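Side-chain contacts in PrgA (Enterococcus faecalis, PDB 6Z9K), which provides surface exclusion that protects the cell against unwanted conjugation, with this chain forming its CAP domain, possibly a protease domain: residues V61-Q66 / K73-V78; I123-A128 / N141-L146; V199-E204 / P210-I215. One frame throughout, in Å; residues are numbered along the deposited sequence.

The three contacts lie in series along the chain and meet at one three-stranded antiparallel sheet. Interaction 3 is its hairpin of strands 196-202 and 211-217. Interaction 1 lies against one side, about 11 Å between its centre and that of interaction 3, where S77 OG is 2.9 Å from V199 N, a probable hydrogen bond. Interaction 2 supplies the third strand, 144-148, and its centre is about 12 Å from that of interaction 3; E144 OE2 is 2.7 Å from H213 ND1, a probable hydrogen bond. Interactions 1 and 2 do not touch, their nearest atoms being about 11 Å apart. L146 of interaction 2 belongs with H185 to the magnesium site, and the E144 side chain is about 6 Å from the ion.

Interaction 1: residues V61-Q66 / K73-V78; sequences VMWDIQ and KKELSV
W63 and L76 meet side against side, their side chains sliding past one another in opposite directions as the strand presents its indole to helix 70-90. The six-membered part of the indole does the touching. Its CZ3 atom is 4.0 Å from L76 CD1 and 4.1 Å from L76 CB, so that one methyl and the root of the leucine rest against a single ring corner, approached obliquely. Two torsions bring this about. In W63, CG lies anti to the carbonyl carbon (chi1 -75°), which swings the ring off the strand toward the helix; in L76, CG lies anti to the backbone N (chi1 -166°), a turn that lays CD1 against W63 CZ3. The broad, stiff indole suits a place where a short strand must reach a helix, and the branched leucine offers its other surfaces to V199 and L201 of the central sheet and to I167 of helix 160-176.

E75, one residue before L76, meets another part of the ring. Its extended chain brings OE2 to the edge of the indole, near the ring plane and 4.1 Å from W63 CZ2, with the carboxylate turned 81° from the ring. The main partner of OE2 is K160, which forms a salt bridge with it and also packs on W63; L68 and L163 add further apolar surface around the indole. Strand 62-64 is itself held by pairing with strand 157-159, W63 bonding through its backbone to V158, so the ring is carried on a two-stranded ribbon.

Chemically, then, the buried part is apolar and depends on shape and dispersion. The carboxylate lies at the margin of the indole with its charge met by K160, and its negative oxygen beside the slightly positive C-H edge is probably at most weakly favourable.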
ATOM      1  N   VAL A  61      16.845 -10.859  -6.840  1.00 42.17           N
ATOM      2  CA  VAL A  61      16.786 -10.796  -5.351  1.00 40.85           C
ATOM      3  C   VAL A  61      15.506 -11.507  -4.897  1.00 39.54           C
ATOM      4  O   VAL A  61      14.402 -10.962  -5.097  1.00 38.95           O
ATOM      5  CB  VAL A  61      16.882  -9.359  -4.811  1.00 40.21           C
ATOM      6  CG1 VAL A  61      16.863  -9.344  -3.290  1.00 40.22           C
ATOM      7  CG2 VAL A  61      18.118  -8.646  -5.324  1.00 42.84           C
ATOM      8  N   MET A  62      15.625 -12.696  -4.309  1.00 37.54           N
ATOM      9  CA  MET A  62      14.450 -13.510  -3.946  1.00 36.74           C
ATOM     10  C   MET A  62      14.161 -13.305  -2.458  1.00 36.52           C
ATOM     11  O   MET A  62      15.071 -13.440  -1.622  1.00 39.67           O
ATOM     12  CB  MET A  62      14.659 -14.990  -4.279  1.00 39.50           C
ATOM     13  CG  MET A  62      15.024 -15.235  -5.725  1.00 39.64           C
ATOM     14  SD  MET A  62      13.822 -14.503  -6.889  1.00 41.32           S
ATOM     15  CE  MET A  62      12.381 -15.503  -6.525  1.00 37.32           C
ATOM     16  N   TRP A  63      12.908 -12.987  -2.139  1.00 35.13           N
ATOM     17  CA  TRP A  63      12.407 -12.781  -0.767  1.00 33.19           C
ATOM     18  C   TRP A  63      11.490 -13.932  -0.371  1.00 35.43           C
ATOM     19  O   TRP A  63      10.602 -14.289  -1.140  1.00 35.72           O
ATOM     20  CB  TRP A  63      11.651 -11.444  -0.710  1.00 31.46           C
ATOM     21  CG  TRP A  63      12.547 -10.248  -0.709  1.00 30.34           C
ATOM     22  CD1 TRP A  63      13.847 -10.150  -1.093  1.00 32.28           C
ATOM     23  CD2 TRP A  63      12.156  -8.948  -0.280  1.00 29.98           C
ATOM     24  NE1 TRP A  63      14.309  -8.883  -0.868  1.00 31.88           N
ATOM     25  CE2 TRP A  63      13.283  -8.122  -0.389  1.00 30.33           C
ATOM     26  CE3 TRP A  63      10.969  -8.442   0.267  1.00 28.23           C
ATOM     27  CZ2 TRP A  63      13.229  -6.776  -0.049  1.00 30.91           C
ATOM     28  CZ3 TRP A  63      10.908  -7.103   0.569  1.00 29.00           C
ATOM     29  CH2 TRP A  63      12.034  -6.296   0.438  1.00 29.83           C
ATOM     30  N   ASP A  64      11.672 -14.453   0.841  1.00 38.20           N
ATOM     31  CA  ASP A  64      10.805 -15.509   1.397  1.00 39.79           C
ATOM     32  C   ASP A  64       9.712 -14.776   2.170  1.00 35.97           C
ATOM     33  O   ASP A  64      10.042 -14.242   3.189  1.00 39.97           O
ATOM     34  CB  ASP A  64      11.694 -16.440   2.227  1.00 44.35           C
ATOM     35  CG  ASP A  64      11.008 -17.704   2.697  1.00 47.48           C
ATOM     36  OD1 ASP A  64       9.752 -17.687   2.780  1.00 46.47           O
ATOM     37  OD2 ASP A  64      11.752 -18.701   2.965  1.00 53.44           O
ATOM     38  N   ILE A  65       8.475 -14.709   1.669  1.00 36.18           N
ATOM     39  CA  ILE A  65       7.402 -13.792   2.177  1.00 35.24           C
ATOM     40  C   ILE A  65       7.068 -14.136   3.640  1.00 38.89           C
ATOM     41  O   ILE A  65       6.621 -13.241   4.315  1.00 38.22           O
ATOM     42  CB  ILE A  65       6.147 -13.779   1.282  1.00 34.77           C
ATOM     43  CG1 ILE A  65       5.344 -15.087   1.329  1.00 35.48           C
ATOM     44  CG2 ILE A  65       6.521 -13.423  -0.142  1.00 34.01           C
ATOM     45  CD1 ILE A  65       3.895 -14.920   0.884  1.00 34.80           C
ATOM     46  N   GLN A  66       7.306 -15.368   4.103  1.00 44.07           N
ATOM     47  CA  GLN A  66       7.093 -15.757   5.533  1.00 47.13           C
ATOM     48  C   GLN A  66       8.437 -15.844   6.278  1.00 46.81           C
ATOM     49  O   GLN A  66       8.538 -16.622   7.240  1.00 50.55           O
ATOM     50  CB  GLN A  66       6.354 -17.097   5.629  1.00 49.27           C
ATOM     51  CG  GLN A  66       4.873 -17.051   5.266  1.00 50.95           C
ATOM     52  CD  GLN A  66       4.250 -18.433   5.227  1.00 51.21           C
ATOM     53  OE1 GLN A  66       3.192 -18.666   5.820  1.00 51.36           O
ATOM     54  NE2 GLN A  66       4.886 -19.357   4.516  1.00 48.79           N
ATOM     55  N   LYS A  73      11.441  -6.058   5.733  1.00 21.13           N
ATOM     56  CA  LYS A  73      10.097  -5.540   6.125  1.00 20.83           C
ATOM     57  C   LYS A  73      10.103  -4.014   6.062  1.00 20.74           C
ATOM     58  O   LYS A  73       9.096  -3.410   5.562  1.00 19.07           O
ATOM     59  CB  LYS A  73       9.734  -6.014   7.535  1.00 20.86           C
ATOM     60  CG  LYS A  73       9.562  -7.507   7.626  1.00 21.96           C
ATOM     61  CD  LYS A  73       9.118  -7.991   8.994  1.00 21.86           C
ATOM     62  CE  LYS A  73       8.729  -9.445   8.911  1.00 23.58           C
ATOM     63  NZ  LYS A  73       8.452  -9.988  10.244  1.00 25.44           N
ATOM     64  N   LYS A  74      11.141  -3.368   6.595  1.00 21.36           N
ATOM     65  CA  LYS A  74      11.162  -1.895   6.614  1.00 21.77           C
ATOM     66  C   LYS A  74      11.225  -1.398   5.169  1.00 21.48           C
ATOM     67  O   LYS A  74      10.446  -0.509   4.832  1.00 19.75           O
ATOM     68  CB  LYS A  74      12.279  -1.347   7.486  1.00 25.62           C
ATOM     69  CG  LYS A  74      12.221   0.174   7.681  1.00 28.61           C
ATOM     70  CD  LYS A  74      12.751   0.610   9.051  1.00 33.99           C
ATOM     71  CE  LYS A  74      11.840   0.118  10.172  1.00 34.67           C
ATOM     72  NZ  LYS A  74      12.169   0.655  11.521  1.00 39.02           N
ATOM     73  N   GLU A  75      12.028  -2.021   4.302  1.00 21.57           N
ATOM     74  CA  GLU A  75      12.148  -1.581   2.885  1.00 23.59           C
ATOM     75  C   GLU A  75      10.779  -1.649   2.218  1.00 21.54           C
ATOM     76  O   GLU A  75      10.433  -0.727   1.466  1.00 20.24           O
ATOM     77  CB  GLU A  75      13.119  -2.440   2.081  1.00 28.13           C
ATOM     78  CG  GLU A  75      14.574  -2.180   2.373  1.00 33.63           C
ATOM     79  CD  GLU A  75      15.478  -3.130   1.588  1.00 37.48           C
ATOM     80  OE1 GLU A  75      16.357  -3.788   2.218  1.00 45.89           O
ATOM     81  OE2 GLU A  75      15.236  -3.259   0.348  1.00 42.04           O
ATOM     82  N   LEU A  76      10.072  -2.749   2.402  1.00 20.30           N
ATOM     83  CA  LEU A  76       8.754  -2.989   1.789  1.00 19.83           C
ATOM     84  C   LEU A  76       7.784  -1.887   2.204  1.00 18.14           C
ATOM     85  O   LEU A  76       7.097  -1.362   1.322  1.00 17.58           O
ATOM     86  CB  LEU A  76       8.252  -4.365   2.194  1.00 21.25           C
ATOM     87  CG  LEU A  76       7.071  -4.889   1.391  1.00 22.94           C
ATOM     88  CD1 LEU A  76       7.468  -5.150  -0.054  1.00 24.62           C
ATOM     89  CD2 LEU A  76       6.434  -6.103   2.066  1.00 24.35           C
ATOM     90  N   SER A  77       7.763  -1.532   3.481  1.00 16.43           N
ATOM     91  CA  SER A  77       6.844  -0.490   3.996  1.00 15.59           C
ATOM     92  C   SER A  77       7.281   0.893   3.481  1.00 16.13           C
ATOM     93  O   SER A  77       6.396   1.652   3.078  1.00 15.71           O
ATOM     94  CB  SER A  77       6.792  -0.505   5.495  1.00 15.94           C
ATOM     95  OG  SER A  77       5.998  -1.601   5.954  1.00 16.11           O
ATOM     96  N   VAL A  78       8.575   1.155   3.467  1.00 17.13           N
ATOM     97  CA  VAL A  78       9.058   2.487   3.038  1.00 17.42           C
ATOM     98  C   VAL A  78       8.752   2.638   1.554  1.00 17.25           C
ATOM     99  O   VAL A  78       8.314   3.732   1.128  1.00 17.31           O
ATOM    100  CB  VAL A  78      10.543   2.715   3.354  1.00 18.70           C
ATOM    101  CG1 VAL A  78      11.022   3.956   2.636  1.00 19.59           C
ATOM    102  CG2 VAL A  78      10.804   2.796   4.837  1.00 19.18           C
TER

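Interaction 2: residues I123-A128 / N141-L146; sequences IAINKA and NYYENL
I125 reaches from helix 122-132 toward N141, Y143 and E144, and its two branches divide the work. From CB, the CG2 methyl stands anti to the backbone N and meets Y143, lying 3.8 Å from CD2, obliquely to the ring, and 4.1 Å from Y143 CB. The longer branch leaves through CG1, which stands beside the backbone N, and a nearly extended chi2 (163°) carries CD1 outward between two polar side chains: N141 OD1 is 3.6 Å away and E144 OE1 3.7 Å. Branching at CB thus lets isoleucine fill two directions at once.

The polar groups that CD1 touches are already engaged. At the entry to strand 144-148, N141 OD1 accepts from Y143 N at 3.0 Å, a donor 45° above the carbonyl plane, which makes an Asx turn; a second bond, from E144 N at 2.8 Å on a lone pair in that plane, widens it to an Asx motif. Its ND2 gives a straight bond back to E144 O, 3.0 Å long, so both ends of the amide are fixed and its rotation is set. E144, N145 and L146 form the E-N-L sequence familiar from CAP domains. E144 runs extended across I125 at about a right angle, its OE1 bonded to H120 and its OE2 to H213, while Y143 OH bonds to the carbonyl of K135.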
ATOM      1  N   ILE A 123     -11.537 -11.165  12.079  1.00 16.31           N
ATOM      2  CA  ILE A 123     -11.128 -11.757  13.383  1.00 15.98           C
ATOM      3  C   ILE A 123      -9.628 -11.550  13.541  1.00 14.72           C
ATOM      4  O   ILE A 123      -9.171 -11.127  14.615  1.00 14.14           O
ATOM      5  CB  ILE A 123     -11.477 -13.243  13.449  1.00 17.67           C
ATOM      6  CG1 ILE A 123     -12.990 -13.383  13.538  1.00 19.34           C
ATOM      7  CG2 ILE A 123     -10.746 -13.898  14.607  1.00 17.18           C
ATOM      8  CD1 ILE A 123     -13.459 -14.753  13.471  1.00 22.33           C
ATOM      9  N   ALA A 124      -8.856 -11.793  12.499  1.00 14.37           N
ATOM     10  CA  ALA A 124      -7.403 -11.599  12.502  1.00 14.15           C
ATOM     11  C   ALA A 124      -7.062 -10.119  12.737  1.00 13.85           C
ATOM     12  O   ALA A 124      -6.122  -9.796  13.514  1.00 13.33           O
ATOM     13  CB  ALA A 124      -6.801 -12.014  11.190  1.00 14.82           C
ATOM     14  N   ILE A 125      -7.745  -9.212  12.043  1.00 13.49           N
ATOM     15  CA  ILE A 125      -7.410  -7.781  12.148  1.00 13.64           C
ATOM     16  C   ILE A 125      -7.646  -7.296  13.571  1.00 13.19           C
ATOM     17  O   ILE A 125      -6.785  -6.610  14.124  1.00 12.94           O
ATOM     18  CB  ILE A 125      -8.226  -7.010  11.089  1.00 13.73           C
ATOM     19  CG1 ILE A 125      -7.782  -7.397   9.664  1.00 13.49           C
ATOM     20  CG2 ILE A 125      -8.111  -5.515  11.306  1.00 13.87           C
ATOM     21  CD1 ILE A 125      -8.787  -7.002   8.571  1.00 13.77           C
ATOM     22  N   ASN A 126      -8.797  -7.620  14.147  1.00 13.48           N
ATOM     23  CA  ASN A 126      -9.113  -7.181  15.519  1.00 14.59           C
ATOM     24  C   ASN A 126      -8.238  -7.876  16.567  1.00 14.04           C
ATOM     25  O   ASN A 126      -7.871  -7.214  17.540  1.00 14.37           O
ATOM     26  CB  ASN A 126     -10.585  -7.375  15.785  1.00 15.53           C
ATOM     27  CG  ASN A 126     -11.393  -6.338  15.034  1.00 16.96           C
ATOM     28  OD1 ASN A 126     -11.110  -5.157  15.159  1.00 17.23           O
ATOM     29  ND2 ASN A 126     -12.388  -6.758  14.252  1.00 17.07           N
ATOM     30  N   LYS A 127      -7.864  -9.119  16.324  1.00 13.49           N
ATOM     31  CA  LYS A 127      -6.968  -9.795  17.288  1.00 13.72           C
ATOM     32  C   LYS A 127      -5.608  -9.085  17.271  1.00 13.20           C
ATOM     33  O   LYS A 127      -5.015  -8.818  18.343  1.00 13.05           O
ATOM     34  CB  LYS A 127      -6.803 -11.263  16.927  1.00 13.92           C
ATOM     35  CG  LYS A 127      -5.960 -12.090  17.879  1.00 14.48           C
ATOM     36  CD  LYS A 127      -5.814 -13.536  17.405  1.00 15.02           C
ATOM     37  CE  LYS A 127      -5.385 -14.475  18.507  1.00 15.74           C
ATOM     38  NZ  LYS A 127      -3.980 -14.280  18.969  1.00 15.71           N
ATOM     39  N   ALA A 128      -5.064  -8.840  16.109  1.00 13.24           N
ATOM     40  CA  ALA A 128      -3.806  -8.097  15.937  1.00 13.04           C
ATOM     41  C   ALA A 128      -3.952  -6.706  16.567  1.00 13.43           C
ATOM     42  O   ALA A 128      -3.031  -6.224  17.208  1.00 14.34           O
ATOM     43  CB  ALA A 128      -3.419  -8.008  14.478  1.00 13.02           C
ATOM     44  N   ASN A 141     -13.595  -3.912   9.472  1.00 18.94           N
ATOM     45  CA  ASN A 141     -12.179  -3.672   9.130  1.00 18.81           C
ATOM     46  C   ASN A 141     -12.005  -2.172   8.837  1.00 19.07           C
ATOM     47  O   ASN A 141     -12.436  -1.722   7.795  1.00 18.64           O
ATOM     48  CB  ASN A 141     -11.802  -4.468   7.893  1.00 17.66           C
ATOM     49  CG  ASN A 141     -10.596  -3.880   7.224  1.00 16.54           C
ATOM     50  OD1 ASN A 141      -9.618  -3.552   7.898  1.00 15.58           O
ATOM     51  ND2 ASN A 141     -10.673  -3.755   5.907  1.00 17.64           N
ATOM     52  N   TYR A 142     -11.340  -1.430   9.711  1.00 21.14           N
ATOM     53  CA  TYR A 142     -10.942  -0.046   9.380  1.00 22.48           C
ATOM     54  C   TYR A 142      -9.428   0.081   9.372  1.00 21.60           C
ATOM     55  O   TYR A 142      -8.958   1.208   9.500  1.00 23.59           O
ATOM     56  CB  TYR A 142     -11.459   0.986  10.375  1.00 25.88           C
ATOM     57  CG  TYR A 142     -12.949   0.955  10.519  1.00 26.72           C
ATOM     58  CD1 TYR A 142     -13.767   0.817   9.401  1.00 27.45           C
ATOM     59  CD2 TYR A 142     -13.518   1.074  11.763  1.00 27.20           C
ATOM     60  CE1 TYR A 142     -15.153   0.748   9.537  1.00 27.83           C
ATOM     61  CE2 TYR A 142     -14.903   1.096  11.899  1.00 26.61           C
ATOM     62  CZ  TYR A 142     -15.709   0.873  10.793  1.00 27.59           C
ATOM     63  OH  TYR A 142     -17.080   0.830  10.944  1.00 29.51           O
ATOM     64  N   TYR A 143      -8.677  -0.980   9.125  1.00 16.50           N
ATOM     65  CA  TYR A 143      -7.207  -0.917   9.144  1.00 14.85           C
ATOM     66  C   TYR A 143      -6.578  -1.337   7.813  1.00 15.40           C
ATOM     67  O   TYR A 143      -5.479  -0.891   7.544  1.00 15.18           O
ATOM     68  CB  TYR A 143      -6.678  -1.832  10.246  1.00 15.06           C
ATOM     69  CG  TYR A 143      -6.939  -1.319  11.635  1.00 14.15           C
ATOM     70  CD1 TYR A 143      -6.289  -0.206  12.116  1.00 14.19           C
ATOM     71  CD2 TYR A 143      -7.861  -1.958  12.480  1.00 14.25           C
ATOM     72  CE1 TYR A 143      -6.516   0.282  13.383  1.00 13.72           C
ATOM     73  CE2 TYR A 143      -8.079  -1.494  13.763  1.00 14.33           C
ATOM     74  CZ  TYR A 143      -7.393  -0.382  14.228  1.00 14.30           C
ATOM     75  OH  TYR A 143      -7.598   0.085  15.487  1.00 14.03           O
ATOM     76  N   GLU A 144      -7.231  -2.252   7.071  1.00 15.03           N
ATOM     77  CA  GLU A 144      -6.577  -2.965   5.962  1.00 14.68           C
ATOM     78  C   GLU A 144      -7.153  -2.626   4.586  1.00 14.31           C
ATOM     79  O   GLU A 144      -8.385  -2.622   4.390  1.00 14.81           O
ATOM     80  CB  GLU A 144      -6.701  -4.472   6.242  1.00 15.91           C
ATOM     81  CG  GLU A 144      -6.182  -5.353   5.123  1.00 16.83           C
ATOM     82  CD  GLU A 144      -6.275  -6.827   5.485  1.00 18.10           C
ATOM     83  OE1 GLU A 144      -7.323  -7.420   5.234  1.00 17.92           O
ATOM     84  OE2 GLU A 144      -5.296  -7.287   6.096  1.00 18.51           O
ATOM     85  N   ASN A 145      -6.261  -2.417   3.620  1.00 14.33           N
ATOM     86  CA  ASN A 145      -6.537  -2.497   2.163  1.00 15.38           C
ATOM     87  C   ASN A 145      -5.779  -3.733   1.669  1.00 14.82           C
ATOM     88  O   ASN A 145      -4.584  -3.811   1.829  1.00 14.92           O
ATOM     89  CB  ASN A 145      -6.163  -1.185   1.478  1.00 16.18           C
ATOM     90  CG  ASN A 145      -7.115  -0.077   1.859  1.00 17.33           C
ATOM     91  OD1 ASN A 145      -8.250  -0.032   1.359  1.00 19.81           O
ATOM     92  ND2 ASN A 145      -6.679   0.823   2.743  1.00 17.86           N
ATOM     93  N   LEU A 146      -6.504  -4.678   1.097  1.00 15.23           N
ATOM     94  CA  LEU A 146      -5.949  -5.999   0.778  1.00 17.08           C
ATOM     95  C   LEU A 146      -5.885  -6.181  -0.738  1.00 17.62           C
ATOM     96  O   LEU A 146      -6.873  -5.965  -1.401  1.00 19.42           O
ATOM     97  CB  LEU A 146      -6.870  -7.038   1.438  1.00 18.19           C
ATOM     98  CG  LEU A 146      -6.508  -8.498   1.369  1.00 20.53           C
ATOM     99  CD1 LEU A 146      -5.186  -8.773   2.059  1.00 21.44           C
ATOM    100  CD2 LEU A 146      -7.638  -9.305   1.996  1.00 19.87           C
TER

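Interaction 3: residues V199-E204 / P210-I215; sequences VSLSGE and PKIHII
V199 and I212 lie side by side, pointing the same way, with V199 CG1 4.0 Å from I212 CG2. L201 flanks I212 likewise, L201 CD2 being 4.1 Å from I212 CG1, and I214 extends the patch. These branched aliphatic residues suit a sheet face buried under helices 70-90 and 160-176.

Between the strands, S200 and H213 form a hydrogen-bonded pair, in which H213 N donates to S200 O at 2.8 Å in a nearly straight bond (176°). S202 and K211 form the next one. G203, with a phi of 153° and no side chain, lets the chain pass close to P210.

The other face carries the polar residues S200, S202, K211 and H213. S202 OG sits between its own backbone N and carbonyl carbon (chi1 68°), which sets it at the edge of the H213 ring, in plane, 2.7 Å from NE2; either could donate. A water bridges onward, 2.7 Å from S202 OG and accepting from K211 NZ at 2.8 Å, while NZ also bonds to D114 O. S200 OG packs on H213 CB and bonds to A106 O.

With helix 100-112 on this face, the hairpin and strand 144-148 form the middle layer, as in the alpha-beta-alpha sandwich of CAP domains.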
ATOM      1  N   VAL A 199       3.241  -2.478   5.588  1.00 15.10           N
ATOM      2  CA  VAL A 199       2.869  -3.448   4.518  1.00 16.01           C
ATOM      3  C   VAL A 199       3.312  -4.837   4.925  1.00 17.28           C
ATOM      4  O   VAL A 199       4.470  -5.025   5.266  1.00 17.89           O
ATOM      5  CB  VAL A 199       3.484  -3.059   3.154  1.00 17.93           C
ATOM      6  CG1 VAL A 199       3.063  -4.045   2.073  1.00 19.43           C
ATOM      7  CG2 VAL A 199       3.114  -1.627   2.783  1.00 19.27           C
ATOM      8  N   SER A 200       2.412  -5.787   4.835  1.00 15.88           N
ATOM      9  CA  SER A 200       2.795  -7.184   5.062  1.00 15.70           C
ATOM     10  C   SER A 200       2.268  -8.051   3.922  1.00 16.38           C
ATOM     11  O   SER A 200       1.522  -7.593   3.050  1.00 16.10           O
ATOM     12  CB  SER A 200       2.266  -7.640   6.384  1.00 15.55           C
ATOM     13  OG  SER A 200       0.862  -7.403   6.452  1.00 15.07           O
ATOM     14  N   LEU A 201       2.654  -9.309   3.994  1.00 16.68           N
ATOM     15  CA  LEU A 201       2.403 -10.309   2.934  1.00 17.24           C
ATOM     16  C   LEU A 201       1.971 -11.606   3.628  1.00 17.73           C
ATOM     17  O   LEU A 201       2.476 -11.889   4.717  1.00 18.35           O
ATOM     18  CB  LEU A 201       3.702 -10.598   2.173  1.00 18.43           C
ATOM     19  CG  LEU A 201       4.424  -9.409   1.550  1.00 18.16           C
ATOM     20  CD1 LEU A 201       5.774  -9.862   0.975  1.00 19.13           C
ATOM     21  CD2 LEU A 201       3.567  -8.747   0.508  1.00 18.81           C
ATOM     22  N   SER A 202       1.084 -12.371   3.015  1.00 18.11           N
ATOM     23  CA  SER A 202       0.718 -13.681   3.590  1.00 19.17           C
ATOM     24  C   SER A 202       0.415 -14.655   2.453  1.00 21.14           C
ATOM     25  O   SER A 202       0.074 -14.220   1.328  1.00 20.83           O
ATOM     26  CB  SER A 202      -0.418 -13.572   4.577  1.00 18.75           C
ATOM     27  OG  SER A 202      -1.656 -13.228   3.990  1.00 18.64           O
ATOM     28  N   GLY A 203       0.467 -15.931   2.817  1.00 21.69           N
ATOM     29  CA  GLY A 203       0.165 -16.959   1.828  1.00 23.81           C
ATOM     30  C   GLY A 203       0.886 -18.240   2.181  1.00 26.10           C
ATOM     31  O   GLY A 203       1.992 -18.161   2.703  1.00 27.85           O
ATOM     32  N   GLU A 204       0.305 -19.340   1.753  1.00 29.64           N
ATOM     33  CA  GLU A 204       0.940 -20.673   1.801  1.00 33.41           C
ATOM     34  C   GLU A 204       2.101 -20.686   0.817  1.00 36.46           C
ATOM     35  O   GLU A 204       2.105 -19.889  -0.100  1.00 32.71           O
ATOM     36  CB  GLU A 204      -0.065 -21.756   1.418  1.00 36.33           C
ATOM     37  CG  GLU A 204      -1.178 -21.920   2.419  1.00 37.05           C
ATOM     38  CD  GLU A 204      -0.689 -22.230   3.826  1.00 40.17           C
ATOM     39  OE1 GLU A 204       0.296 -23.030   3.963  1.00 43.62           O
ATOM     40  OE2 GLU A 204      -1.297 -21.693   4.788  1.00 37.83           O
ATOM     41  N   PRO A 210      -1.388 -15.458  -2.872  1.00 28.66           N
ATOM     42  CA  PRO A 210      -0.775 -14.740  -1.759  1.00 25.27           C
ATOM     43  C   PRO A 210      -1.258 -13.285  -1.801  1.00 22.58           C
ATOM     44  O   PRO A 210      -1.803 -12.789  -2.824  1.00 22.53           O
ATOM     45  CB  PRO A 210       0.721 -14.898  -1.956  1.00 26.57           C
ATOM     46  CG  PRO A 210       0.846 -14.995  -3.464  1.00 28.52           C
ATOM     47  CD  PRO A 210      -0.418 -15.701  -3.955  1.00 30.06           C
ATOM     48  N   LYS A 211      -1.123 -12.630  -0.653  1.00 20.02           N
ATOM     49  CA  LYS A 211      -1.767 -11.343  -0.375  1.00 20.05           C
ATOM     50  C   LYS A 211      -0.758 -10.272  -0.043  1.00 18.16           C
ATOM     51  O   LYS A 211       0.343 -10.571   0.456  1.00 18.98           O
ATOM     52  CB  LYS A 211      -2.628 -11.481   0.876  1.00 20.33           C
ATOM     53  CG  LYS A 211      -3.813 -12.409   0.702  1.00 21.04           C
ATOM     54  CD  LYS A 211      -4.408 -12.684   2.080  1.00 21.59           C
ATOM     55  CE  LYS A 211      -5.437 -13.753   2.022  1.00 23.12           C
ATOM     56  NZ  LYS A 211      -5.925 -14.104   3.370  1.00 21.29           N
ATOM     57  N   ILE A 212      -1.205  -9.060  -0.348  1.00 17.13           N
ATOM     58  CA  ILE A 212      -0.537  -7.827   0.137  1.00 16.69           C
ATOM     59  C   ILE A 212      -1.503  -7.139   1.081  1.00 15.50           C
ATOM     60  O   ILE A 212      -2.619  -6.790   0.670  1.00 16.06           O
ATOM     61  CB  ILE A 212      -0.203  -6.906  -1.036  1.00 17.86           C
ATOM     62  CG1 ILE A 212       0.627  -7.638  -2.102  1.00 20.05           C
ATOM     63  CG2 ILE A 212       0.462  -5.640  -0.465  1.00 18.41           C
ATOM     64  CD1 ILE A 212       0.767  -6.879  -3.424  1.00 19.86           C
ATOM     65  N   HIS A 213      -1.056  -6.876   2.300  1.00 14.84           N
ATOM     66  CA  HIS A 213      -1.856  -6.187   3.340  1.00 14.69           C
ATOM     67  C   HIS A 213      -1.276  -4.779   3.532  1.00 14.11           C
ATOM     68  O   HIS A 213      -0.155  -4.669   4.024  1.00 15.64           O
ATOM     69  CB  HIS A 213      -1.790  -6.949   4.691  1.00 14.18           C
ATOM     70  CG  HIS A 213      -2.148  -8.407   4.652  1.00 15.02           C
ATOM     71  ND1 HIS A 213      -3.360  -8.884   5.136  1.00 14.84           N
ATOM     72  CD2 HIS A 213      -1.447  -9.504   4.272  1.00 14.87           C
ATOM     73  CE1 HIS A 213      -3.395 -10.210   4.989  1.00 14.64           C
ATOM     74  NE2 HIS A 213      -2.237 -10.610   4.471  1.00 15.99           N
ATOM     75  N   ILE A 214      -2.026  -3.762   3.132  1.00 14.65           N
ATOM     76  CA  ILE A 214      -1.654  -2.362   3.423  1.00 15.24           C
ATOM     77  C   ILE A 214      -2.454  -1.925   4.648  1.00 13.93           C
ATOM     78  O   ILE A 214      -3.659  -1.845   4.604  1.00 14.09           O
ATOM     79  CB  ILE A 214      -1.874  -1.463   2.191  1.00 16.14           C
ATOM     80  CG1 ILE A 214      -1.006  -1.925   1.015  1.00 17.73           C
ATOM     81  CG2 ILE A 214      -1.605  -0.002   2.596  1.00 16.98           C
ATOM     82  CD1 ILE A 214      -1.081  -1.028  -0.243  1.00 18.91           C
ATOM     83  N   ILE A 215      -1.738  -1.716   5.749  1.00 14.22           N
ATOM     84  CA  ILE A 215      -2.286  -1.371   7.080  1.00 13.73           C
ATOM     85  C   ILE A 215      -1.995   0.115   7.349  1.00 14.09           C
ATOM     86  O   ILE A 215      -0.846   0.519   7.260  1.00 14.30           O
ATOM     87  CB  ILE A 215      -1.724  -2.313   8.153  1.00 14.24           C
ATOM     88  CG1 ILE A 215      -1.908  -3.796   7.767  1.00 15.19           C
ATOM     89  CG2 ILE A 215      -2.375  -1.939   9.471  1.00 16.12           C
ATOM     90  CD1 ILE A 215      -3.279  -4.175   7.372  1.00 15.67           C
TER
HETATM   91  O   HOH W   1      -3.614 -14.846   4.821  1.00 19.46           O